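Local structure of probable hydrolase (Pseudomonas aeruginosa, 7AL6) at residues A[125-129]-A[234-238]; A[46-50]-A[276-281]; A[58-63]-A[80-84]. The protein is of uncharacterised function but, as an alpha/beta hydrolase-fold protein of the AB hydrolase superfamily, probably catalyses a hydrolytic reaction, possibly lipolytic. One frame throughout, in Å; residues are numbered along the deposited sequence.

Contact 1 (A[125-129]-A[234-238]); sequences IDGLI and AEQGM
Asp126 projects its carboxylate toward the 234-238 segment and meets the backbone N-H of Ala234, at the start of a type I beta turn, and that of Met238, just after it. Asp126 OD1 accepts from Ala234 N at 3.1 Å, with a nearly straight N-H...O angle of 168°; the donor stands well above the carboxylate plane, 53° out of it. Asp126 OD2 accepts from Met238 N at 2.9 Å on its syn side, much closer to the plane. A water adds a third link, donating to Asp126 OD1 at 2.8 Å and to Ala234 O, whose carbonyl also closes the turn by accepting from Gly237 N. The two N-H donors and the water limit rotation of the carboxylate. OD2 is shared with His263, whose ND1 is hydrogen-bonded to it. Together with Ser102 this gives the geometry of a Ser-His-Asp catalytic triad. In this alpha/beta hydrolase fold Asp126 follows the sixth strand, 119-125, an alternative to the more usual position of the acid after the seventh, although its catalytic role here is inferred. The N-H groups that hold it come from the next strand, 229-234, and from the start of helix 238-241, where Gly237 is the N-cap; Gly237 CA approaches Asp126 OD2 to 3.4 Å.

At Gly127 the Met238 thioether packs on the backbone. Met238 CG stands opposite the backbone N (chi1 165°), and the chain bends at chi3, which brings Met238 CE to 4.0 Å from Gly127 N, while Met238 SD lies 4.1 Å from Gly127 CA. The Met238 side chain runs alongside that of Asp126 but points the opposite way. Leu128 touches this thioether only loosely, Leu128 N being 4.4 Å from Met238 SD, and buries its branches against Met245, Leu248 and Leu249 of helix 245-250.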
ATOM      1  N   ILE A 125      34.327  -3.726   1.690  1.00 25.52           N
ATOM      2  CA  ILE A 125      34.997  -3.513   0.384  1.00 25.13           C
ATOM      3  C   ILE A 125      34.871  -2.036  -0.025  1.00 32.27           C
ATOM      4  O   ILE A 125      33.780  -1.621  -0.390  1.00 25.36           O
ATOM      5  CB  ILE A 125      34.465  -4.443  -0.713  1.00 25.95           C
ATOM      6  CG1 ILE A 125      34.499  -5.910  -0.299  1.00 29.52           C
ATOM      7  CG2 ILE A 125      35.225  -4.220  -1.996  1.00 28.04           C
ATOM      8  CD1 ILE A 125      33.789  -6.817  -1.247  1.00 29.13           C
ATOM      9  N   ASP A 126      35.944  -1.264   0.104  1.00 28.37           N
ATOM     10  CA  ASP A 126      36.087   0.114  -0.402  1.00 24.48           C
ATOM     11  C   ASP A 126      34.978   1.055   0.063  1.00 26.26           C
ATOM     12  O   ASP A 126      34.548   1.823  -0.735  1.00 28.36           O
ATOM     13  CB  ASP A 126      36.169   0.093  -1.920  1.00 29.67           C
ATOM     14  CG  ASP A 126      37.111   1.147  -2.453  1.00 39.12           C
ATOM     15  OD1 ASP A 126      38.188   1.234  -1.931  1.00 31.12           O
ATOM     16  OD2 ASP A 126      36.725   1.861  -3.342  1.00 30.19           O
ATOM     17  N   GLY A 127      34.539   0.954   1.303  1.00 28.76           N
ATOM     18  CA  GLY A 127      33.539   1.847   1.897  1.00 25.61           C
ATOM     19  C   GLY A 127      33.691   1.898   3.392  1.00 20.38           C
ATOM     20  O   GLY A 127      34.080   0.920   3.945  1.00 28.01           O
ATOM     21  N   LEU A 128      33.348   3.010   4.008  1.00 25.21           N
ATOM     22  CA  LEU A 128      33.423   3.172   5.444  1.00 36.05           C
ATOM     23  C   LEU A 128      32.371   4.129   5.982  1.00 27.20           C
ATOM     24  O   LEU A 128      31.499   3.740   6.793  1.00 29.77           O
ATOM     25  CB  LEU A 128      34.823   3.665   5.822  1.00 33.20           C
ATOM     26  CG  LEU A 128      35.049   3.713   7.328  1.00 36.92           C
ATOM     27  CD1 LEU A 128      34.975   2.269   7.851  1.00 38.90           C
ATOM     28  CD2 LEU A 128      36.361   4.322   7.707  1.00 42.64           C
ATOM     29  N   ILE A 129      32.431   5.387   5.557  1.00 26.09           N
ATOM     30  CA  ILE A 129      31.521   6.393   6.097  1.00 25.62           C
ATOM     31  C   ILE A 129      30.809   7.069   4.937  1.00 28.26           C
ATOM     32  O   ILE A 129      31.298   7.061   3.802  1.00 27.77           O
ATOM     33  CB  ILE A 129      32.259   7.448   6.949  1.00 37.08           C
ATOM     34  CG1 ILE A 129      33.499   7.934   6.217  1.00 37.97           C
ATOM     35  CG2 ILE A 129      32.642   6.868   8.324  1.00 43.11           C
ATOM     36  CD1 ILE A 129      34.116   9.181   6.847  1.00 41.71           C
ATOM     37  N   ALA A 234      40.660  -0.423  -2.617  1.00 34.73           N
ATOM     38  CA  ALA A 234      40.963  -0.518  -4.053  1.00 37.37           C
ATOM     39  C   ALA A 234      41.994   0.562  -4.384  1.00 29.18           C
ATOM     40  O   ALA A 234      41.707   1.696  -4.093  1.00 31.61           O
ATOM     41  CB  ALA A 234      39.717  -0.346  -4.868  1.00 30.74           C
ATOM     42  N   GLU A 235      43.048   0.234  -5.117  1.00 31.94           N
ATOM     43  CA  GLU A 235      44.094   1.351  -5.379  0.52 37.08           C
ATOM     44  C   GLU A 235      43.550   2.658  -6.125  1.00 34.99           C
ATOM     45  O   GLU A 235      43.836   3.872  -5.972  1.00 37.87           O
ATOM     46  CB  GLU A 235      45.075   0.790  -6.402  0.52 38.24           C
ATOM     47  CG  GLU A 235      46.200   1.750  -6.736  0.52 46.30           C
ATOM     48  CD  GLU A 235      47.344   1.168  -7.550  0.52 45.24           C
ATOM     49  OE1 GLU A 235      48.224   1.945  -7.965  0.52 55.30           O
ATOM     50  OE2 GLU A 235      47.363  -0.054  -7.761  0.52 42.64           O
ATOM     51  N   GLN A 236      42.616   2.373  -7.016  1.00 31.56           N
ATOM     52  CA  GLN A 236      41.888   3.341  -7.859  1.00 37.13           C
ATOM     53  C   GLN A 236      40.458   3.591  -7.366  1.00 47.12           C
ATOM     54  O   GLN A 236      39.700   4.170  -8.122  1.00 46.23           O
ATOM     55  CB  GLN A 236      41.963   2.882  -9.304  1.00 43.28           C
ATOM     56  CG  GLN A 236      43.274   3.282  -9.939  1.00 56.96           C
ATOM     57  CD  GLN A 236      43.346   2.851 -11.374  1.00 70.34           C
ATOM     58  OE1 GLN A 236      43.657   1.711 -11.671  1.00 72.96           O
ATOM     59  NE2 GLN A 236      43.047   3.768 -12.275  1.00 83.53           N
ATOM     60  N   GLY A 237      40.097   3.191  -6.148  1.00 41.39           N
ATOM     61  CA  GLY A 237      38.775   3.435  -5.602  1.00 36.60           C
ATOM     62  C   GLY A 237      38.743   4.592  -4.615  1.00 55.56           C
ATOM     63  O   GLY A 237      39.272   5.673  -4.897  1.00 41.77           O
ATOM     64  N   MET A 238      38.146   4.341  -3.440  1.00 57.71           N
ATOM     65  CA  MET A 238      37.914   5.354  -2.403  1.00 59.89           C
ATOM     66  C   MET A 238      39.102   6.259  -2.094  1.00 61.93           C
ATOM     67  O   MET A 238      38.961   7.484  -2.044  1.00 60.73           O
ATOM     68  CB  MET A 238      37.502   4.629  -1.118  1.00 53.53           C
ATOM     69  CG  MET A 238      37.561   5.432   0.176  1.00 54.20           C
ATOM     70  SD  MET A 238      36.636   4.581   1.516  1.00 54.84           S
ATOM     71  CE  MET A 238      37.712   3.230   1.922  1.00 42.31           C
TER
HETATM   72  O   HOH W   1      40.245   3.035  -2.354  1.00 40.69           O

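Contact 2 (A[46-50]-A[276-281]); sequences LAPKL and VARVFA
Lys49 NZ is gripped by two groups, a salt bridge to Glu270 OE1 at the start of helix 270-284 and a hydrogen bond to Arg45 O, while at the base of the same side chain Lys49 CB sits 3.6 Å from Ala277 CB. Helix 270-284 is the C-terminal helix of the alpha/beta hydrolase fold, and it lies here against the 46-50 segment that links strands 28-33 and 53-58. Residues 46-49 have helical backbone angles, and the two segments run in the same direction: CA atoms are 6.1 Å apart for Leu46 and Ala277 and 5.8 Å for Leu50 and Ala281, consistent with the small side chains of Ala277 and Ala281 at these positions.

Leu46 CG lies opposite the backbone N (chi1 180°), which swings the isobutyl group toward the helix; its methyls go to different neighbours. Leu46 CD1 rests on Ala277 CA at 3.7 Å, and Leu46 CD2 meets Val276 CG1 at 3.8 Å, the two side chains crossing at about a right angle. Leu46 CD2 also faces the edge of the Phe280 ring, near its plane. That ring extends inward onto Ala123 and Ile125 of strand 119-125 and Ser230 and Val232 of strand 229-234, which ties the helix to the central sheet.

Leu50 makes its contact through one methyl. Leu50 CD2 nestles in the helix backbone beside the hydrogen bond from Ala281 N to Ala277 O, 3.6 Å from Ala277 O and 3.7 Å from Ala281 N.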
ATOM      1  N   LEU A  46      32.616 -13.155  -5.951  1.00 33.32           N
ATOM      2  CA  LEU A  46      33.188 -13.286  -4.592  1.00 27.26           C
ATOM      3  C   LEU A  46      32.542 -14.354  -3.714  1.00 33.79           C
ATOM      4  O   LEU A  46      33.255 -15.180  -3.241  1.00 26.39           O
ATOM      5  CB  LEU A  46      33.064 -11.926  -3.917  1.00 29.65           C
ATOM      6  CG  LEU A  46      33.600 -11.865  -2.501  1.00 27.60           C
ATOM      7  CD1 LEU A  46      34.963 -12.503  -2.434  1.00 29.08           C
ATOM      8  CD2 LEU A  46      33.629 -10.441  -2.004  1.00 32.64           C
ATOM      9  N   ALA A  47      31.222 -14.396  -3.622  1.00 29.20           N
ATOM     10  CA  ALA A  47      30.516 -15.266  -2.663  1.00 28.39           C
ATOM     11  C   ALA A  47      30.844 -16.730  -2.927  1.00 33.25           C
ATOM     12  O   ALA A  47      31.093 -17.429  -1.982  1.00 31.04           O
ATOM     13  CB  ALA A  47      29.034 -15.024  -2.685  1.00 29.69           C
ATOM     14  N   PRO A  48      30.879 -17.254  -4.160  1.00 29.64           N
ATOM     15  CA  PRO A  48      31.171 -18.658  -4.371  1.00 30.78           C
ATOM     16  C   PRO A  48      32.563 -19.073  -3.880  1.00 36.42           C
ATOM     17  O   PRO A  48      32.740 -20.196  -3.643  1.00 35.60           O
ATOM     18  CB  PRO A  48      31.079 -18.835  -5.886  1.00 34.58           C
ATOM     19  CG  PRO A  48      30.230 -17.706  -6.328  1.00 34.41           C
ATOM     20  CD  PRO A  48      30.587 -16.574  -5.398  1.00 32.55           C
ATOM     21  N   LYS A  49      33.508 -18.147  -3.839  1.00 31.90           N
ATOM     22  CA  LYS A  49      34.910 -18.383  -3.412  1.00 38.90           C
ATOM     23  C   LYS A  49      35.055 -18.428  -1.885  1.00 40.34           C
ATOM     24  O   LYS A  49      36.109 -18.797  -1.431  1.00 43.92           O
ATOM     25  CB  LYS A  49      35.805 -17.299  -4.007  1.00 35.48           C
ATOM     26  CG  LYS A  49      35.932 -17.339  -5.517  1.00 31.55           C
ATOM     27  CD  LYS A  49      36.762 -16.235  -6.072  1.00 32.67           C
ATOM     28  CE  LYS A  49      36.959 -16.340  -7.563  1.00 37.33           C
ATOM     29  NZ  LYS A  49      35.676 -16.417  -8.285  1.00 50.09           N
ATOM     30  N   LEU A  50      34.066 -17.984  -1.125  1.00 33.27           N
ATOM     31  CA  LEU A  50      34.140 -17.973   0.351  1.00 29.28           C
ATOM     32  C   LEU A  50      33.474 -19.221   0.922  1.00 41.08           C
ATOM     33  O   LEU A  50      32.369 -19.117   1.397  1.00 36.21           O
ATOM     34  CB  LEU A  50      33.502 -16.685   0.858  1.00 30.94           C
ATOM     35  CG  LEU A  50      34.247 -15.412   0.481  1.00 33.44           C
ATOM     36  CD1 LEU A  50      33.467 -14.190   0.887  1.00 32.52           C
ATOM     37  CD2 LEU A  50      35.633 -15.398   1.094  1.00 32.16           C
ATOM     38  N   VAL A 276      40.313 -10.504  -3.249  1.00 28.04           N
ATOM     39  CA  VAL A 276      39.424 -10.194  -2.136  1.00 27.87           C
ATOM     40  C   VAL A 276      39.058 -11.460  -1.385  1.00 26.46           C
ATOM     41  O   VAL A 276      39.085 -11.504  -0.149  1.00 29.38           O
ATOM     42  CB  VAL A 276      38.178  -9.434  -2.629  1.00 33.57           C
ATOM     43  CG1 VAL A 276      37.219  -9.239  -1.448  1.00 29.17           C
ATOM     44  CG2 VAL A 276      38.600  -8.100  -3.239  1.00 27.22           C
ATOM     45  N   ALA A 277      38.753 -12.534  -2.111  1.00 32.09           N
ATOM     46  CA  ALA A 277      38.343 -13.749  -1.438  1.00 29.14           C
ATOM     47  C   ALA A 277      39.431 -14.271  -0.506  1.00 34.34           C
ATOM     48  O   ALA A 277      39.133 -14.812   0.578  1.00 30.74           O
ATOM     49  CB  ALA A 277      37.971 -14.794  -2.487  1.00 35.20           C
ATOM     50  N   ARG A 278      40.696 -14.194  -0.939  1.00 33.36           N
ATOM     51  CA  ARG A 278      41.769 -14.711  -0.091  1.00 33.50           C
ATOM     52  C   ARG A 278      41.804 -13.948   1.218  1.00 28.68           C
ATOM     53  O   ARG A 278      41.951 -14.537   2.292  1.00 34.61           O
ATOM     54  CB  ARG A 278      43.126 -14.580  -0.781  1.00 38.33           C
ATOM     55  CG  ARG A 278      43.432 -15.669  -1.772  1.00 49.63           C
ATOM     56  CD  ARG A 278      44.700 -15.278  -2.582  1.00 70.10           C
ATOM     57  NE  ARG A 278      44.962 -16.140  -3.736  1.00 85.84           N
ATOM     58  CZ  ARG A 278      45.050 -17.467  -3.692  1.00 84.96           C
ATOM     59  NH1 ARG A 278      44.948 -18.114  -2.534  1.00 82.57           N
ATOM     60  NH2 ARG A 278      45.279 -18.146  -4.810  1.00 87.64           N
ATOM     61  N   VAL A 279      41.660 -12.637   1.152  1.00 30.71           N
ATOM     62  CA  VAL A 279      41.693 -11.778   2.360  1.00 23.92           C
ATOM     63  C   VAL A 279      40.541 -12.137   3.304  1.00 33.57           C
ATOM     64  O   VAL A 279      40.822 -12.479   4.429  1.00 28.97           O
ATOM     65  CB  VAL A 279      41.596 -10.303   1.951  1.00 28.41           C
ATOM     66  CG1 VAL A 279      41.253  -9.420   3.132  1.00 28.48           C
ATOM     67  CG2 VAL A 279      42.857  -9.824   1.267  1.00 31.83           C
ATOM     68  N   PHE A 280      39.311 -12.184   2.803  1.00 31.54           N
ATOM     69  CA  PHE A 280      38.079 -12.439   3.593  1.00 31.81           C
ATOM     70  C   PHE A 280      38.042 -13.878   4.110  1.00 22.35           C
ATOM     71  O   PHE A 280      37.621 -14.053   5.199  1.00 29.58           O
ATOM     72  CB  PHE A 280      36.839 -12.005   2.815  1.00 28.91           C
ATOM     73  CG  PHE A 280      36.687 -10.514   2.712  1.00 22.83           C
ATOM     74  CD1 PHE A 280      37.326  -9.676   3.602  1.00 25.42           C
ATOM     75  CD2 PHE A 280      35.927  -9.951   1.712  1.00 25.35           C
ATOM     76  CE1 PHE A 280      37.202  -8.309   3.492  1.00 25.61           C
ATOM     77  CE2 PHE A 280      35.800  -8.583   1.603  1.00 26.14           C
ATOM     78  CZ  PHE A 280      36.432  -7.767   2.497  1.00 29.02           C
ATOM     79  N   ALA A 281      38.485 -14.850   3.331  1.00 29.02           N
ATOM     80  CA  ALA A 281      38.491 -16.273   3.722  1.00 31.01           C
ATOM     81  C   ALA A 281      39.395 -16.443   4.943  1.00 32.70           C
ATOM     82  O   ALA A 281      39.019 -17.142   5.836  1.00 34.16           O
ATOM     83  CB  ALA A 281      38.916 -17.138   2.579  1.00 33.28           C
TER

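Contact 3 (A[58-63]-A[80-84]); sequences LDFAGH and YALDV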
ATOM      1  N   LEU A  58      21.739  -9.977  -0.316  1.00 20.83           N
ATOM      2  CA  LEU A  58      20.469  -9.283  -0.251  1.00 25.96           C
ATOM      3  C   LEU A  58      20.391  -8.166  -1.273  1.00 26.21           C
ATOM      4  O   LEU A  58      21.349  -7.411  -1.449  1.00 23.24           O
ATOM      5  CB  LEU A  58      20.324  -8.702   1.146  1.00 22.56           C
ATOM      6  CG  LEU A  58      18.999  -8.080   1.546  1.00 22.10           C
ATOM      7  CD1 LEU A  58      17.929  -9.139   1.672  1.00 26.04           C
ATOM      8  CD2 LEU A  58      19.225  -7.312   2.880  1.00 25.68           C
ATOM      9  N   ASP A  59      19.242  -8.071  -1.897  1.00 22.80           N
ATOM     10  CA  ASP A  59      18.908  -6.931  -2.756  1.00 20.57           C
ATOM     11  C   ASP A  59      18.367  -5.901  -1.773  1.00 25.14           C
ATOM     12  O   ASP A  59      17.445  -6.197  -1.067  1.00 23.87           O
ATOM     13  CB  ASP A  59      17.893  -7.272  -3.846  1.00 22.76           C
ATOM     14  CG  ASP A  59      18.503  -7.829  -5.114  1.00 23.50           C
ATOM     15  OD1 ASP A  59      19.648  -7.588  -5.337  1.00 24.19           O
ATOM     16  OD2 ASP A  59      17.824  -8.506  -5.811  1.00 23.12           O
ATOM     17  N   PHE A  60      18.896  -4.695  -1.743  1.00 20.63           N
ATOM     18  CA  PHE A  60      18.317  -3.625  -0.914  1.00 21.91           C
ATOM     19  C   PHE A  60      16.967  -3.253  -1.528  1.00 22.46           C
ATOM     20  O   PHE A  60      16.765  -3.349  -2.730  1.00 22.77           O
ATOM     21  CB  PHE A  60      19.207  -2.379  -0.892  1.00 20.65           C
ATOM     22  CG  PHE A  60      20.298  -2.386   0.138  1.00 23.01           C
ATOM     23  CD1 PHE A  60      20.041  -2.783   1.428  1.00 21.35           C
ATOM     24  CD2 PHE A  60      21.582  -1.991  -0.188  1.00 24.43           C
ATOM     25  CE1 PHE A  60      21.041  -2.789   2.376  1.00 24.07           C
ATOM     26  CE2 PHE A  60      22.581  -1.994   0.767  1.00 29.00           C
ATOM     27  CZ  PHE A  60      22.308  -2.398   2.044  1.00 23.12           C
ATOM     28  N   ALA A  61      16.115  -2.648  -0.726  1.00 23.54           N
ATOM     29  CA  ALA A  61      14.823  -2.093  -1.154  1.00 24.14           C
ATOM     30  C   ALA A  61      15.062  -1.132  -2.325  1.00 27.67           C
ATOM     31  O   ALA A  61      16.001  -0.354  -2.303  1.00 25.43           O
ATOM     32  CB  ALA A  61      14.179  -1.382  -0.002  1.00 25.96           C
ATOM     33  N   GLY A  62      14.252  -1.242  -3.368  1.00 27.69           N
ATOM     34  CA  GLY A  62      14.329  -0.408  -4.576  1.00 24.74           C
ATOM     35  C   GLY A  62      15.475  -0.796  -5.491  1.00 24.68           C
ATOM     36  O   GLY A  62      15.729  -0.066  -6.402  1.00 28.81           O
ATOM     37  N   HIS A  63      16.132  -1.921  -5.250  1.00 27.52           N
ATOM     38  CA  HIS A  63      17.281  -2.415  -6.040  1.00 20.43           C
ATOM     39  C   HIS A  63      17.046  -3.861  -6.476  1.00 23.43           C
ATOM     40  O   HIS A  63      16.265  -4.527  -5.862  1.00 19.80           O
ATOM     41  CB  HIS A  63      18.584  -2.371  -5.240  1.00 24.48           C
ATOM     42  CG  HIS A  63      19.075  -1.027  -4.834  1.00 21.23           C
ATOM     43  ND1 HIS A  63      18.480  -0.288  -3.877  1.00 19.86           N
ATOM     44  CD2 HIS A  63      20.157  -0.330  -5.208  1.00 26.34           C
ATOM     45  CE1 HIS A  63      19.138   0.817  -3.707  1.00 24.98           C
ATOM     46  NE2 HIS A  63      20.159   0.816  -4.499  1.00 22.22           N
ATOM     47  N   TYR A  80      17.877   1.222   5.526  1.00 26.09           N
ATOM     48  CA  TYR A  80      18.514  -0.020   5.090  1.00 25.43           C
ATOM     49  C   TYR A  80      18.986  -0.843   6.283  1.00 25.16           C
ATOM     50  O   TYR A  80      18.902  -2.078   6.271  1.00 26.84           O
ATOM     51  CB  TYR A  80      19.706   0.260   4.177  1.00 23.75           C
ATOM     52  CG  TYR A  80      19.429   0.883   2.820  1.00 28.39           C
ATOM     53  CD1 TYR A  80      18.539   0.294   1.906  1.00 26.55           C
ATOM     54  CD2 TYR A  80      20.080   2.066   2.442  1.00 27.39           C
ATOM     55  CE1 TYR A  80      18.308   0.891   0.661  1.00 25.93           C
ATOM     56  CE2 TYR A  80      19.844   2.663   1.217  1.00 26.81           C
ATOM     57  CZ  TYR A  80      18.961   2.057   0.323  1.00 29.07           C
ATOM     58  OH  TYR A  80      18.741   2.660  -0.888  1.00 24.63           O
ATOM     59  N   ALA A  81      19.498  -0.173   7.326  1.00 26.78           N
ATOM     60  CA  ALA A  81      19.991  -0.893   8.501  1.00 25.69           C
ATOM     61  C   ALA A  81      18.870  -1.654   9.174  1.00 23.81           C
ATOM     62  O   ALA A  81      19.040  -2.809   9.573  1.00 26.38           O
ATOM     63  CB  ALA A  81      20.618   0.094   9.492  1.00 25.74           C
ATOM     64  N   LEU A  82      17.715  -1.000   9.352  1.00 25.04           N
ATOM     65  CA  LEU A  82      16.572  -1.699   9.925  1.00 20.95           C
ATOM     66  C   LEU A  82      16.200  -2.917   9.074  1.00 22.80           C
ATOM     67  O   LEU A  82      15.967  -4.010   9.612  1.00 22.28           O
ATOM     68  CB  LEU A  82      15.397  -0.719  10.069  1.00 25.08           C
ATOM     69  CG  LEU A  82      14.101  -1.346  10.634  1.00 24.71           C
ATOM     70  CD1 LEU A  82      14.321  -1.973  12.027  1.00 27.55           C
ATOM     71  CD2 LEU A  82      12.961  -0.377  10.675  1.00 29.74           C
ATOM     72  N   ASP A  83      16.140  -2.751   7.735  1.00 20.61           N
ATOM     73  CA  ASP A  83      15.810  -3.884   6.846  1.00 21.75           C
ATOM     74  C   ASP A  83      16.731  -5.081   7.082  1.00 23.39           C
ATOM     75  O   ASP A  83      16.280  -6.227   7.167  1.00 24.87           O
ATOM     76  CB  ASP A  83      15.897  -3.484   5.369  1.00 19.88           C
ATOM     77  CG  ASP A  83      14.871  -2.436   4.981  1.00 28.65           C
ATOM     78  OD1 ASP A  83      13.908  -2.185   5.739  1.00 26.61           O
ATOM     79  OD2 ASP A  83      15.007  -1.909   3.884  1.00 26.39           O
ATOM     80  N   VAL A  84      18.037  -4.824   7.164  1.00 23.28           N
ATOM     81  CA  VAL A  84      19.008  -5.903   7.339  1.00 24.33           C
ATOM     82  C   VAL A  84      18.783  -6.612   8.665  1.00 25.64           C
ATOM     83  O   VAL A  84      18.772  -7.842   8.740  1.00 22.73           O
ATOM     84  CB  VAL A  84      20.434  -5.329   7.225  1.00 26.14           C
ATOM     85  CG1 VAL A  84      21.463  -6.386   7.535  1.00 23.51           C
ATOM     86  CG2 VAL A  84      20.661  -4.785   5.798  1.00 26.76           C
TER
HETATM   87  O   HOH W   2      16.617  -3.032   2.159  1.00 24.31           O
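Leu58 and Val84 bring their CA atoms to 8.4 Å and Phe60 and Tyr80 to 7.0 Å, so residues 58-60 run antiparallel to helix 77-91, before a type II beta turn from Phe60 to His63. The two aromatic rings fill the gap. Their centroids are 4.4 Å apart with planes at 40°, an oblique meeting in which Tyr80 CG lies over one face of Phe60, offset toward the rim. Phe60 has its CG anti to the carbonyl carbon (chi1 -86°), which directs the ring toward the helix, where Val84 CG2 meets its edge, 4.0 Å from Phe60 CE1. The same methyl touches Leu58 CD2.

Past the rings the contact becomes polar. Ala61 O lies at the edge of the Tyr80 ring, in its plane, and accepts from His63 ND1 at 2.9 Å. This bond, with an N-H...O angle of 159°, helps to hold the imidazole and leaves His63 CE1 3.4 Å from Tyr80 OH. A water joins the two segments, accepting from Ala61 N at 3.0 Å and donating to Asp83 OD2 at 2.6 Å. Asp83 is doubly engaged elsewhere, by a hydrogen bond from His14 and a salt bridge with Arg69.

His34 packs on both Phe60, edge-to-face, and His63, while Phe60 and Tyr80 touch Met103 at the presumed nucleophile elbow. An Asp-x-x-Gly loop after the fourth strand, beside that elbow, is a recurrent feature of many alpha/beta hydrolases.

Overall arrangement
The three contacts lie at different places around the one mixed sheet of the alpha/beta hydrolase fold. Contact 2 closes the longest of the three chain loops, and contacts 3 and 1 are nested inside it, in series. Contacts 1 and 2 have centres 17 Å apart yet touch: Ile125, at the end of strand 119-125, packs through CG1 on Phe280 CE2 (3.5 Å) and through CD1 on Leu46 CD2 (3.7 Å). The C-terminal helix thus packs against the end of the strand that leads to the putative triad acid. Contact 3 stands apart, its centre 21 Å from contact 1 and 22 Å from contact 2, joining strand 53-58 to helix 77-91 near the presumed nucleophile elbow.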